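Local coordinates for reticulocyte binding protein (Streptococcus agalactiae COH1, PDB 3FAW), which is a cell-wall-anchored group B streptococcal pullulanase that probably hydrolyses alpha-1,6-glucosidic branch linkages in alpha-glucans such as pullulan and glycogen, at residues D218-S223 against S434-V439; Y444-S447 against G453-F456; D156-I161 against G183-I188. All blocks are in the same frame, centred on the assembly; numbering follows the deposited sequence.

Contact 1 (D218-S223 against S434-V439); sequences DPYAKS and SRRVLV
Tyr220 reaches from a loop turn to helix 432-449 and meets Arg436 and Val437 with the far end of its ring. Its phenol lies roughly at a right angle to the Arg436 side chain: Tyr220 OH is 3.6 Å from Arg436 CB and sits over one face of the guanidinium, whose plane is turned 66° from the ring. Val437 comes in obliquely, bringing CG2 to 4.2 Å from Tyr220 CE1, an apolar touch. With Val437 CG1 anti to the backbone N (chi1 169°), CG2 falls beside that N, on the flank the ring approaches. No hydrogen bond joins the two segments directly; instead Asp440, one turn on, takes a hydrogen bond from Tyr220 OH and a salt bridge from Arg436 NE through the same OD2, which ties both polar ends together. Behind the ring, Asp218 OD1 accepts from Tyr220 N at 3.1 Å, from above the carboxylate plane, and Lys222 NZ donates a hydrogen bond to Tyr220 O at 2.6 Å. Arg436 NH1 also bonds Tyr131 O and Gly133 O. The loop side is an Asx turn within a type I beta turn, Asp218 to Ala221, through which the CBM48-family region probably docks on a barrel helix.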
ATOM      1  N   ASP A 218     -13.082  14.602 -12.152  1.00 13.49           N
ATOM      2  CA  ASP A 218     -12.642  13.683 -13.201  1.00 13.23           C
ATOM      3  C   ASP A 218     -11.729  12.606 -12.596  1.00 12.58           C
ATOM      4  O   ASP A 218     -10.641  12.921 -12.109  1.00 11.11           O
ATOM      5  CB  ASP A 218     -11.902  14.467 -14.293  1.00 12.23           C
ATOM      6  CG  ASP A 218     -11.587  13.632 -15.522  1.00 12.92           C
ATOM      7  OD1 ASP A 218     -11.862  12.412 -15.532  1.00 12.74           O
ATOM      8  OD2 ASP A 218     -11.054  14.207 -16.496  1.00 12.86           O
ATOM      9  N   PRO A 219     -12.176  11.333 -12.601  1.00 12.75           N
ATOM     10  CA  PRO A 219     -11.324  10.283 -12.033  1.00 12.45           C
ATOM     11  C   PRO A 219     -10.000  10.066 -12.775  1.00 12.78           C
ATOM     12  O   PRO A 219      -9.055   9.569 -12.177  1.00 12.66           O
ATOM     13  CB  PRO A 219     -12.205   9.022 -12.081  1.00 12.18           C
ATOM     14  CG  PRO A 219     -13.309   9.325 -12.993  1.00 14.71           C
ATOM     15  CD  PRO A 219     -13.465  10.808 -13.087  1.00 12.53           C
ATOM     16  N   TYR A 220      -9.943  10.448 -14.052  1.00 13.23           N
ATOM     17  CA  TYR A 220      -8.734  10.333 -14.872  1.00 12.78           C
ATOM     18  C   TYR A 220      -7.915  11.627 -14.921  1.00 13.34           C
ATOM     19  O   TYR A 220      -7.052  11.779 -15.782  1.00 13.52           O
ATOM     20  CB  TYR A 220      -9.106   9.887 -16.294  1.00 12.25           C
ATOM     21  CG  TYR A 220      -9.338   8.405 -16.399  1.00  8.92           C
ATOM     22  CD1 TYR A 220     -10.467   7.824 -15.828  1.00 12.17           C
ATOM     23  CD2 TYR A 220      -8.426   7.575 -17.045  1.00  7.57           C
ATOM     24  CE1 TYR A 220     -10.687   6.465 -15.902  1.00  8.32           C
ATOM     25  CE2 TYR A 220      -8.639   6.205 -17.126  1.00  8.82           C
ATOM     26  CZ  TYR A 220      -9.776   5.659 -16.550  1.00  8.17           C
ATOM     27  OH  TYR A 220     -10.020   4.313 -16.614  1.00  9.24           O
ATOM     28  N   ALA A 221      -8.182  12.543 -13.994  1.00 14.08           N
ATOM     29  CA  ALA A 221      -7.421  13.789 -13.865  1.00 15.59           C
ATOM     30  C   ALA A 221      -5.935  13.526 -13.590  1.00 16.53           C
ATOM     31  O   ALA A 221      -5.592  12.760 -12.686  1.00 16.77           O
ATOM     32  CB  ALA A 221      -8.019  14.659 -12.749  1.00 14.48           C
ATOM     33  N   LYS A 222      -5.068  14.166 -14.375  1.00 16.12           N
ATOM     34  CA  LYS A 222      -3.619  13.977 -14.273  1.00 16.01           C
ATOM     35  C   LYS A 222      -2.958  14.961 -13.307  1.00 15.24           C
ATOM     36  O   LYS A 222      -1.808  14.768 -12.913  1.00 16.28           O
ATOM     37  CB  LYS A 222      -2.969  14.090 -15.658  1.00 16.35           C
ATOM     38  CG  LYS A 222      -3.528  13.120 -16.710  1.00 18.06           C
ATOM     39  CD  LYS A 222      -3.395  11.654 -16.290  1.00 15.71           C
ATOM     40  CE  LYS A 222      -3.948  10.713 -17.346  1.00 17.93           C
ATOM     41  NZ  LYS A 222      -5.418  10.886 -17.540  1.00 16.29           N
ATOM     42  N   SER A 223      -3.673  16.026 -12.952  1.00 15.01           N
ATOM     43  CA  SER A 223      -3.257  16.918 -11.867  1.00 13.96           C
ATOM     44  C   SER A 223      -4.467  17.675 -11.317  1.00 14.06           C
ATOM     45  O   SER A 223      -5.593  17.497 -11.798  1.00 13.95           O
ATOM     46  CB  SER A 223      -2.160  17.894 -12.322  1.00 14.36           C
ATOM     47  OG  SER A 223      -1.510  18.493 -11.202  1.00 10.40           O
ATOM     48  N   SER A 434     -14.359   0.114 -13.179  1.00 13.17           N
ATOM     49  CA  SER A 434     -13.627   0.186 -11.911  1.00 12.35           C
ATOM     50  C   SER A 434     -12.283  -0.535 -12.041  1.00 13.36           C
ATOM     51  O   SER A 434     -11.265  -0.069 -11.526  1.00 11.05           O
ATOM     52  CB  SER A 434     -14.434  -0.444 -10.779  1.00 13.27           C
ATOM     53  OG  SER A 434     -15.632   0.274 -10.536  1.00 11.05           O
ATOM     54  N   ARG A 435     -12.289  -1.683 -12.718  1.00 14.11           N
ATOM     55  CA  ARG A 435     -11.048  -2.380 -13.045  1.00 15.03           C
ATOM     56  C   ARG A 435     -10.153  -1.512 -13.936  1.00 14.85           C
ATOM     57  O   ARG A 435      -8.942  -1.474 -13.742  1.00 15.48           O
ATOM     58  CB  ARG A 435     -11.330  -3.723 -13.719  1.00 15.05           C
ATOM     59  CG  ARG A 435     -10.080  -4.569 -13.931  1.00 14.02           C
ATOM     60  CD  ARG A 435     -10.434  -5.945 -14.460  1.00 18.28           C
ATOM     61  NE  ARG A 435     -11.032  -6.795 -13.433  1.00 18.36           N
ATOM     62  CZ  ARG A 435     -11.443  -8.044 -13.638  1.00 20.81           C
ATOM     63  NH1 ARG A 435     -11.334  -8.609 -14.837  1.00 18.27           N
ATOM     64  NH2 ARG A 435     -11.972  -8.733 -12.636  1.00 19.97           N
ATOM     65  N   ARG A 436     -10.753  -0.811 -14.898  1.00 16.04           N
ATOM     66  CA  ARG A 436     -10.005   0.130 -15.745  1.00 15.15           C
ATOM     67  C   ARG A 436      -9.278   1.209 -14.940  1.00 15.63           C
ATOM     68  O   ARG A 436      -8.119   1.525 -15.226  1.00 15.07           O
ATOM     69  CB  ARG A 436     -10.922   0.805 -16.772  1.00 15.37           C
ATOM     70  CG  ARG A 436     -11.121   0.018 -18.061  1.00 12.59           C
ATOM     71  CD  ARG A 436     -11.551   0.935 -19.199  1.00 13.43           C
ATOM     72  NE  ARG A 436     -10.497   1.890 -19.552  1.00 12.44           N
ATOM     73  CZ  ARG A 436     -10.634   2.889 -20.422  1.00 10.90           C
ATOM     74  NH1 ARG A 436     -11.783   3.092 -21.051  1.00 10.54           N
ATOM     75  NH2 ARG A 436      -9.605   3.690 -20.671  1.00 10.46           N
ATOM     76  N   VAL A 437      -9.953   1.770 -13.938  1.00 14.34           N
ATOM     77  CA  VAL A 437      -9.356   2.810 -13.097  1.00 14.09           C
ATOM     78  C   VAL A 437      -8.063   2.320 -12.437  1.00 13.43           C
ATOM     79  O   VAL A 437      -7.048   3.015 -12.457  1.00 11.40           O
ATOM     80  CB  VAL A 437     -10.332   3.295 -11.998  1.00 14.81           C
ATOM     81  CG1 VAL A 437      -9.599   4.159 -10.975  1.00 11.21           C
ATOM     82  CG2 VAL A 437     -11.502   4.053 -12.615  1.00 11.41           C
ATOM     83  N   LEU A 438      -8.113   1.119 -11.866  1.00 13.20           N
ATOM     84  CA  LEU A 438      -6.947   0.503 -11.230  1.00 13.84           C
ATOM     85  C   LEU A 438      -5.837   0.220 -12.243  1.00 13.73           C
ATOM     86  O   LEU A 438      -4.697   0.653 -12.063  1.00 13.70           O
ATOM     87  CB  LEU A 438      -7.356  -0.794 -10.515  1.00 14.35           C
ATOM     88  CG  LEU A 438      -6.281  -1.555  -9.728  1.00 12.40           C
ATOM     89  CD1 LEU A 438      -6.914  -2.415  -8.636  1.00 13.07           C
ATOM     90  CD2 LEU A 438      -5.411  -2.422 -10.646  1.00 12.97           C
ATOM     91  N   VAL A 439      -6.186  -0.497 -13.307  1.00 13.64           N
ATOM     92  CA  VAL A 439      -5.216  -0.929 -14.319  1.00 14.55           C
ATOM     93  C   VAL A 439      -4.650   0.244 -15.135  1.00 14.39           C
ATOM     94  O   VAL A 439      -3.442   0.296 -15.385  1.00 14.56           O
ATOM     95  CB  VAL A 439      -5.823  -2.013 -15.252  1.00 13.75           C
ATOM     96  CG1 VAL A 439      -4.862  -2.383 -16.368  1.00 15.56           C
ATOM     97  CG2 VAL A 439      -6.194  -3.252 -14.448  1.00 12.98           C
TER

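Contact 2 (Y444-S447 against G453-F456); sequences YLTS and GFRF
This is a helix-to-strand contact of a TIM barrel: helix 432-449 packs on the outside of the parallel barrel of the catalytic domain, and strand 453-456, the next in the chain, follows after a short loop. Phe454 points from the strand toward the helix and presents the edge of its ring, with Leu445 CB and Thr446 OG1 both close to the ring plane. On one side of the outer end, Leu445 CB stands 3.9 Å from Phe454 CE1, with Leu445 CD1 a little farther from the same carbon at 4.1 Å. On the other, Thr446 OG1 lies 3.2 Å from Phe454 CE2 and 3.4 Å from Phe454 CZ. The threonine hydroxyl reaches this edge because OG1 is anti to the carbonyl carbon (chi1 -55°), with CG2 placed anti to the backbone N. The ring is also packed against Leu388 and Val390 of strand 385-390 and Met483 of strand 482-485, the strands that neighbour its own in the barrel. Thr446 OG1 is hydrogen-bonded to Ile442 O, one turn back in the helix, which satisfies this buried hydroxyl. Between the segments there is no hydrogen bond, so helix and strand meet by apolar packing together with an oxygen at an aromatic edge, where the slightly positive ring hydrogens would probably be attracted weakly to the hydroxyl oxygen.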
ATOM      1  N   TYR A 444      -0.347   4.099 -16.344  1.00 11.42           N
ATOM      2  CA  TYR A 444       0.059   5.502 -16.436  1.00 11.02           C
ATOM      3  C   TYR A 444       1.256   5.788 -15.528  1.00 12.09           C
ATOM      4  O   TYR A 444       2.269   6.324 -15.983  1.00 11.58           O
ATOM      5  CB  TYR A 444      -1.113   6.434 -16.102  1.00 10.86           C
ATOM      6  CG  TYR A 444      -0.705   7.876 -15.867  1.00 10.85           C
ATOM      7  CD1 TYR A 444      -0.371   8.715 -16.928  1.00 12.37           C
ATOM      8  CD2 TYR A 444      -0.643   8.396 -14.579  1.00  9.77           C
ATOM      9  CE1 TYR A 444       0.008  10.044 -16.704  1.00 14.38           C
ATOM     10  CE2 TYR A 444      -0.269   9.713 -14.348  1.00 11.47           C
ATOM     11  CZ  TYR A 444       0.059  10.532 -15.406  1.00 12.95           C
ATOM     12  OH  TYR A 444       0.431  11.843 -15.156  1.00 13.13           O
ATOM     13  N   LEU A 445       1.146   5.416 -14.256  1.00 10.39           N
ATOM     14  CA  LEU A 445       2.246   5.609 -13.312  1.00 11.81           C
ATOM     15  C   LEU A 445       3.521   4.894 -13.767  1.00 12.17           C
ATOM     16  O   LEU A 445       4.611   5.461 -13.680  1.00 11.46           O
ATOM     17  CB  LEU A 445       1.848   5.158 -11.903  1.00 11.91           C
ATOM     18  CG  LEU A 445       0.735   5.997 -11.256  1.00 14.04           C
ATOM     19  CD1 LEU A 445       0.198   5.335  -9.979  1.00 12.65           C
ATOM     20  CD2 LEU A 445       1.212   7.421 -10.982  1.00 12.56           C
ATOM     21  N   THR A 446       3.382   3.668 -14.274  1.00 12.51           N
ATOM     22  CA  THR A 446       4.542   2.907 -14.745  1.00 12.51           C
ATOM     23  C   THR A 446       5.230   3.592 -15.924  1.00 13.22           C
ATOM     24  O   THR A 446       6.424   3.864 -15.874  1.00 14.17           O
ATOM     25  CB  THR A 446       4.169   1.468 -15.178  1.00 11.80           C
ATOM     26  OG1 THR A 446       3.508   0.792 -14.106  1.00 10.71           O
ATOM     27  CG2 THR A 446       5.415   0.685 -15.558  1.00  9.80           C
ATOM     28  N   SER A 447       4.469   3.861 -16.982  1.00 13.33           N
ATOM     29  CA  SER A 447       5.041   4.361 -18.229  1.00 14.53           C
ATOM     30  C   SER A 447       5.416   5.850 -18.168  1.00 13.85           C
ATOM     31  O   SER A 447       6.417   6.254 -18.758  1.00 11.60           O
ATOM     32  CB  SER A 447       4.095   4.092 -19.409  1.00 13.35           C
ATOM     33  OG  SER A 447       2.873   4.788 -19.258  1.00 17.90           O
ATOM     34  N   GLY A 453       8.010  -0.537  -9.338  1.00  9.44           N
ATOM     35  CA  GLY A 453       7.174  -1.467  -8.598  1.00 10.26           C
ATOM     36  C   GLY A 453       6.033  -0.783  -7.881  1.00  9.85           C
ATOM     37  O   GLY A 453       5.976   0.444  -7.827  1.00 10.06           O
ATOM     38  N   PHE A 454       5.127  -1.586  -7.329  1.00 10.47           N
ATOM     39  CA  PHE A 454       3.957  -1.081  -6.609  1.00 10.68           C
ATOM     40  C   PHE A 454       3.687  -1.903  -5.353  1.00 10.77           C
ATOM     41  O   PHE A 454       3.892  -3.126  -5.348  1.00  8.96           O
ATOM     42  CB  PHE A 454       2.714  -1.119  -7.512  1.00 10.58           C
ATOM     43  CG  PHE A 454       2.794  -0.191  -8.689  1.00 11.62           C
ATOM     44  CD1 PHE A 454       2.398   1.138  -8.573  1.00 11.98           C
ATOM     45  CD2 PHE A 454       3.273  -0.642  -9.911  1.00 12.48           C
ATOM     46  CE1 PHE A 454       2.476   1.997  -9.658  1.00  9.82           C
ATOM     47  CE2 PHE A 454       3.358   0.208 -10.995  1.00 11.72           C
ATOM     48  CZ  PHE A 454       2.962   1.532 -10.871  1.00  8.32           C
ATOM     49  N   ARG A 455       3.229  -1.228  -4.297  1.00 10.93           N
ATOM     50  CA  ARG A 455       2.746  -1.892  -3.080  1.00 11.10           C
ATOM     51  C   ARG A 455       1.256  -1.634  -2.908  1.00  9.29           C
ATOM     52  O   ARG A 455       0.836  -0.487  -2.834  1.00  7.88           O
ATOM     53  CB  ARG A 455       3.477  -1.402  -1.820  1.00 12.75           C
ATOM     54  CG  ARG A 455       3.249  -2.327  -0.617  1.00 15.19           C
ATOM     55  CD  ARG A 455       2.982  -1.639   0.712  1.00 23.44           C
ATOM     56  NE  ARG A 455       1.702  -0.946   0.776  1.00 25.05           N
ATOM     57  CZ  ARG A 455       0.979  -0.752   1.883  1.00 21.84           C
ATOM     58  NH1 ARG A 455       1.359  -1.210   3.069  1.00 22.42           N
ATOM     59  NH2 ARG A 455      -0.163  -0.096   1.798  1.00 16.78           N
ATOM     60  N   PHE A 456       0.466  -2.700  -2.822  1.00 10.71           N
ATOM     61  CA  PHE A 456      -0.984  -2.576  -2.693  1.00 11.28           C
ATOM     62  C   PHE A 456      -1.445  -2.605  -1.232  1.00 10.60           C
ATOM     63  O   PHE A 456      -1.168  -3.547  -0.497  1.00  8.59           O
ATOM     64  CB  PHE A 456      -1.697  -3.681  -3.471  1.00 12.79           C
ATOM     65  CG  PHE A 456      -1.608  -3.532  -4.967  1.00 14.13           C
ATOM     66  CD1 PHE A 456      -2.483  -2.696  -5.647  1.00 17.43           C
ATOM     67  CD2 PHE A 456      -0.665  -4.247  -5.700  1.00 14.82           C
ATOM     68  CE1 PHE A 456      -2.408  -2.563  -7.030  1.00 16.99           C
ATOM     69  CE2 PHE A 456      -0.584  -4.120  -7.079  1.00 12.87           C
ATOM     70  CZ  PHE A 456      -1.454  -3.279  -7.746  1.00 16.85           C
TER

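Contact 3 (D156-I161 against G183-I188); sequences DSVTMI and GVWQTI
Val158 presses a methyl group onto the indole of Trp185 between two strands of the immunoglobulin-like beta-sandwich domain of the CBM48 family. Strands 157-164 and 184-189 are not bonded to each other here; each pairs with strand 170-179, and Val158 and Trp185, whose CB bonds point toward the opposing strand, meet between them. The tight part is a CH-pi contact: Val158 CG2 stands 3.4 Å from the centroid of the five-membered ring of Trp185, only 5° off the ring normal. Val158 CG1 is anti to the backbone N (chi1 176°), which turns CG2 onto the indole. Val158 CB follows at 3.8 Å from Trp185 CD2. Leu150 and Tyr205 pack on the valine, while Leu177 and Lys179 touch the tryptophan. Trp185 NE1, in the same five-membered ring, is hydrogen-bonded to Ser152 O, which helps fix the rotation of the indole.

Toward the start of strand 157-164 the contact thins and nears solvent. Ser157 and the exposed Asp156 have their CB bonds turned away from strand 184-189 and offer mainly backbone, Ser157 C lying over the same ring face, offset toward its rim. Both residues face Lys208 in a classic beta bulge, and Asp156 OD2 is bonded to Gly210 N. Farther along, Met160 and Thr187 approach only loosely. At the outer end of the six-membered ring, Ser157 CA is 3.7 Å from Trp185 CH2, and Asp156 O meets that carbon obliquely at 3.5 Å.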
ATOM      1  N   ASP A 156     -28.408  12.541 -17.625  1.00 14.03           N
ATOM      2  CA  ASP A 156     -29.243  13.284 -18.580  1.00 13.86           C
ATOM      3  C   ASP A 156     -28.406  14.318 -19.335  1.00 13.53           C
ATOM      4  O   ASP A 156     -28.612  14.551 -20.531  1.00 12.02           O
ATOM      5  CB  ASP A 156     -30.380  14.026 -17.865  1.00 14.26           C
ATOM      6  CG  ASP A 156     -31.394  13.092 -17.239  1.00 13.21           C
ATOM      7  OD1 ASP A 156     -31.474  11.920 -17.650  1.00 12.48           O
ATOM      8  OD2 ASP A 156     -32.129  13.549 -16.338  1.00 11.39           O
ATOM      9  N   SER A 157     -27.475  14.944 -18.622  1.00 13.96           N
ATOM     10  CA  SER A 157     -26.581  15.931 -19.214  1.00 12.78           C
ATOM     11  C   SER A 157     -25.304  16.051 -18.394  1.00 12.62           C
ATOM     12  O   SER A 157     -25.308  15.809 -17.185  1.00 13.50           O
ATOM     13  CB  SER A 157     -27.276  17.291 -19.291  1.00 13.58           C
ATOM     14  OG  SER A 157     -27.553  17.789 -17.990  1.00 15.65           O
ATOM     15  N   VAL A 158     -24.217  16.418 -19.064  1.00 12.21           N
ATOM     16  CA  VAL A 158     -22.936  16.652 -18.410  1.00 12.42           C
ATOM     17  C   VAL A 158     -22.379  17.977 -18.928  1.00 13.32           C
ATOM     18  O   VAL A 158     -22.329  18.207 -20.139  1.00 13.23           O
ATOM     19  CB  VAL A 158     -21.943  15.494 -18.663  1.00 12.61           C
ATOM     20  CG1 VAL A 158     -20.582  15.799 -18.050  1.00 12.06           C
ATOM     21  CG2 VAL A 158     -22.494  14.186 -18.089  1.00 12.65           C
ATOM     22  N   THR A 159     -21.995  18.847 -17.996  1.00 13.79           N
ATOM     23  CA  THR A 159     -21.451  20.165 -18.315  1.00 13.74           C
ATOM     24  C   THR A 159     -20.105  20.345 -17.625  1.00 13.45           C
ATOM     25  O   THR A 159     -19.973  20.035 -16.444  1.00 14.23           O
ATOM     26  CB  THR A 159     -22.406  21.275 -17.831  1.00 14.20           C
ATOM     27  OG1 THR A 159     -23.697  21.092 -18.429  1.00 18.29           O
ATOM     28  CG2 THR A 159     -21.868  22.654 -18.184  1.00 15.39           C
ATOM     29  N   MET A 160     -19.111  20.837 -18.364  1.00 13.17           N
ATOM     30  CA  MET A 160     -17.818  21.176 -17.781  1.00 13.05           C
ATOM     31  C   MET A 160     -17.829  22.627 -17.302  1.00 13.21           C
ATOM     32  O   MET A 160     -18.271  23.523 -18.019  1.00 12.82           O
ATOM     33  CB  MET A 160     -16.686  20.978 -18.792  1.00 13.40           C
ATOM     34  CG  MET A 160     -15.293  21.084 -18.178  1.00 12.93           C
ATOM     35  SD  MET A 160     -13.959  21.204 -19.386  1.00 14.53           S
ATOM     36  CE  MET A 160     -13.776  19.493 -19.902  1.00 10.82           C
ATOM     37  N   ILE A 161     -17.347  22.841 -16.082  1.00 12.81           N
ATOM     38  CA  ILE A 161     -17.165  24.177 -15.533  1.00 12.96           C
ATOM     39  C   ILE A 161     -15.669  24.432 -15.441  1.00 13.85           C
ATOM     40  O   ILE A 161     -14.943  23.632 -14.851  1.00 13.57           O
ATOM     41  CB  ILE A 161     -17.774  24.312 -14.122  1.00 12.41           C
ATOM     42  CG1 ILE A 161     -19.235  23.856 -14.111  1.00 11.18           C
ATOM     43  CG2 ILE A 161     -17.663  25.757 -13.636  1.00 11.02           C
ATOM     44  CD1 ILE A 161     -19.862  23.895 -12.736  1.00 11.15           C
ATOM     45  N   GLY A 183     -22.154   5.538 -23.468  1.00 25.61           N
ATOM     46  CA  GLY A 183     -22.346   6.419 -22.316  1.00 23.75           C
ATOM     47  C   GLY A 183     -21.157   7.305 -21.985  1.00 21.50           C
ATOM     48  O   GLY A 183     -20.996   7.721 -20.831  1.00 18.71           O
ATOM     49  N   VAL A 184     -20.333   7.603 -22.992  1.00 19.89           N
ATOM     50  CA  VAL A 184     -19.144   8.440 -22.810  1.00 18.06           C
ATOM     51  C   VAL A 184     -19.413   9.868 -23.296  1.00 17.49           C
ATOM     52  O   VAL A 184     -19.643  10.098 -24.483  1.00 17.51           O
ATOM     53  CB  VAL A 184     -17.913   7.864 -23.556  1.00 18.66           C
ATOM     54  CG1 VAL A 184     -16.701   8.781 -23.391  1.00 18.04           C
ATOM     55  CG2 VAL A 184     -17.594   6.464 -23.059  1.00 12.29           C
ATOM     56  N   TRP A 185     -19.380  10.817 -22.366  1.00 16.33           N
ATOM     57  CA  TRP A 185     -19.629  12.221 -22.673  1.00 16.17           C
ATOM     58  C   TRP A 185     -18.344  12.890 -23.141  1.00 15.34           C
ATOM     59  O   TRP A 185     -17.304  12.741 -22.509  1.00 16.12           O
ATOM     60  CB  TRP A 185     -20.179  12.936 -21.444  1.00 15.43           C
ATOM     61  CG  TRP A 185     -21.494  12.393 -21.020  1.00 14.93           C
ATOM     62  CD1 TRP A 185     -21.716  11.291 -20.240  1.00 15.20           C
ATOM     63  CD2 TRP A 185     -22.782  12.911 -21.362  1.00 13.73           C
ATOM     64  NE1 TRP A 185     -23.064  11.098 -20.072  1.00 15.97           N
ATOM     65  CE2 TRP A 185     -23.742  12.077 -20.749  1.00 15.15           C
ATOM     66  CE3 TRP A 185     -23.221  13.998 -22.127  1.00 12.80           C
ATOM     67  CZ2 TRP A 185     -25.112  12.301 -20.871  1.00 14.78           C
ATOM     68  CZ3 TRP A 185     -24.584  14.217 -22.250  1.00 13.56           C
ATOM     69  CH2 TRP A 185     -25.514  13.374 -21.626  1.00 15.14           C
ATOM     70  N   GLN A 186     -18.423  13.620 -24.251  1.00 14.97           N
ATOM     71  CA  GLN A 186     -17.235  14.180 -24.896  1.00 15.84           C
ATOM     72  C   GLN A 186     -17.418  15.616 -25.396  1.00 14.65           C
ATOM     73  O   GLN A 186     -18.522  16.033 -25.752  1.00 12.52           O
ATOM     74  CB  GLN A 186     -16.827  13.300 -26.079  1.00 16.27           C
ATOM     75  CG  GLN A 186     -16.616  11.840 -25.723  1.00 17.39           C
ATOM     76  CD  GLN A 186     -16.187  11.013 -26.908  1.00 18.30           C
ATOM     77  OE1 GLN A 186     -16.904  10.918 -27.902  1.00 21.22           O
ATOM     78  NE2 GLN A 186     -15.015  10.401 -26.808  1.00 23.19           N
ATOM     79  N   THR A 187     -16.314  16.358 -25.415  1.00 15.61           N
ATOM     80  CA  THR A 187     -16.247  17.649 -26.096  1.00 16.66           C
ATOM     81  C   THR A 187     -14.808  17.997 -26.481  1.00 16.41           C
ATOM     82  O   THR A 187     -13.866  17.297 -26.108  1.00 16.70           O
ATOM     83  CB  THR A 187     -16.836  18.794 -25.244  1.00 17.39           C
ATOM     84  OG1 THR A 187     -16.962  19.970 -26.053  1.00 18.94           O
ATOM     85  CG2 THR A 187     -15.954  19.101 -24.030  1.00 13.74           C
ATOM     86  N   ILE A 188     -14.666  19.074 -27.248  1.00 16.31           N
ATOM     87  CA  ILE A 188     -13.365  19.653 -27.568  1.00 16.39           C
ATOM     88  C   ILE A 188     -13.365  21.132 -27.192  1.00 15.84           C
ATOM     89  O   ILE A 188     -14.151  21.917 -27.733  1.00 15.18           O
ATOM     90  CB  ILE A 188     -13.029  19.515 -29.063  1.00 16.88           C
ATOM     91  CG1 ILE A 188     -12.890  18.039 -29.447  1.00 16.88           C
ATOM     92  CG2 ILE A 188     -11.736  20.263 -29.391  1.00 17.71           C
ATOM     93  CD1 ILE A 188     -12.622  17.821 -30.920  1.00 19.68           C
TER

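Overall arrangement
Contacts 1 and 2 share helix 432-449: its earlier part meets a loop of the CBM48 region, its later part the barrel strand 453-456. Their centres are 13 Å apart and they touch where Lys222 CD packs on Tyr444 CZ at 3.7 Å. Contact 3 lies within the beta domain, with its centre about 17 Å from that of contact 1 and 29 Å from that of contact 2. Contact 2 is nearest the middle of the chain and wholly buried; contact 1 is also buried but gathers charged groups between domains; contact 3, about 33 Å from the chain centre, is partly open. An aromatic ring is central to each, met respectively at its hydroxyl end, edge and face.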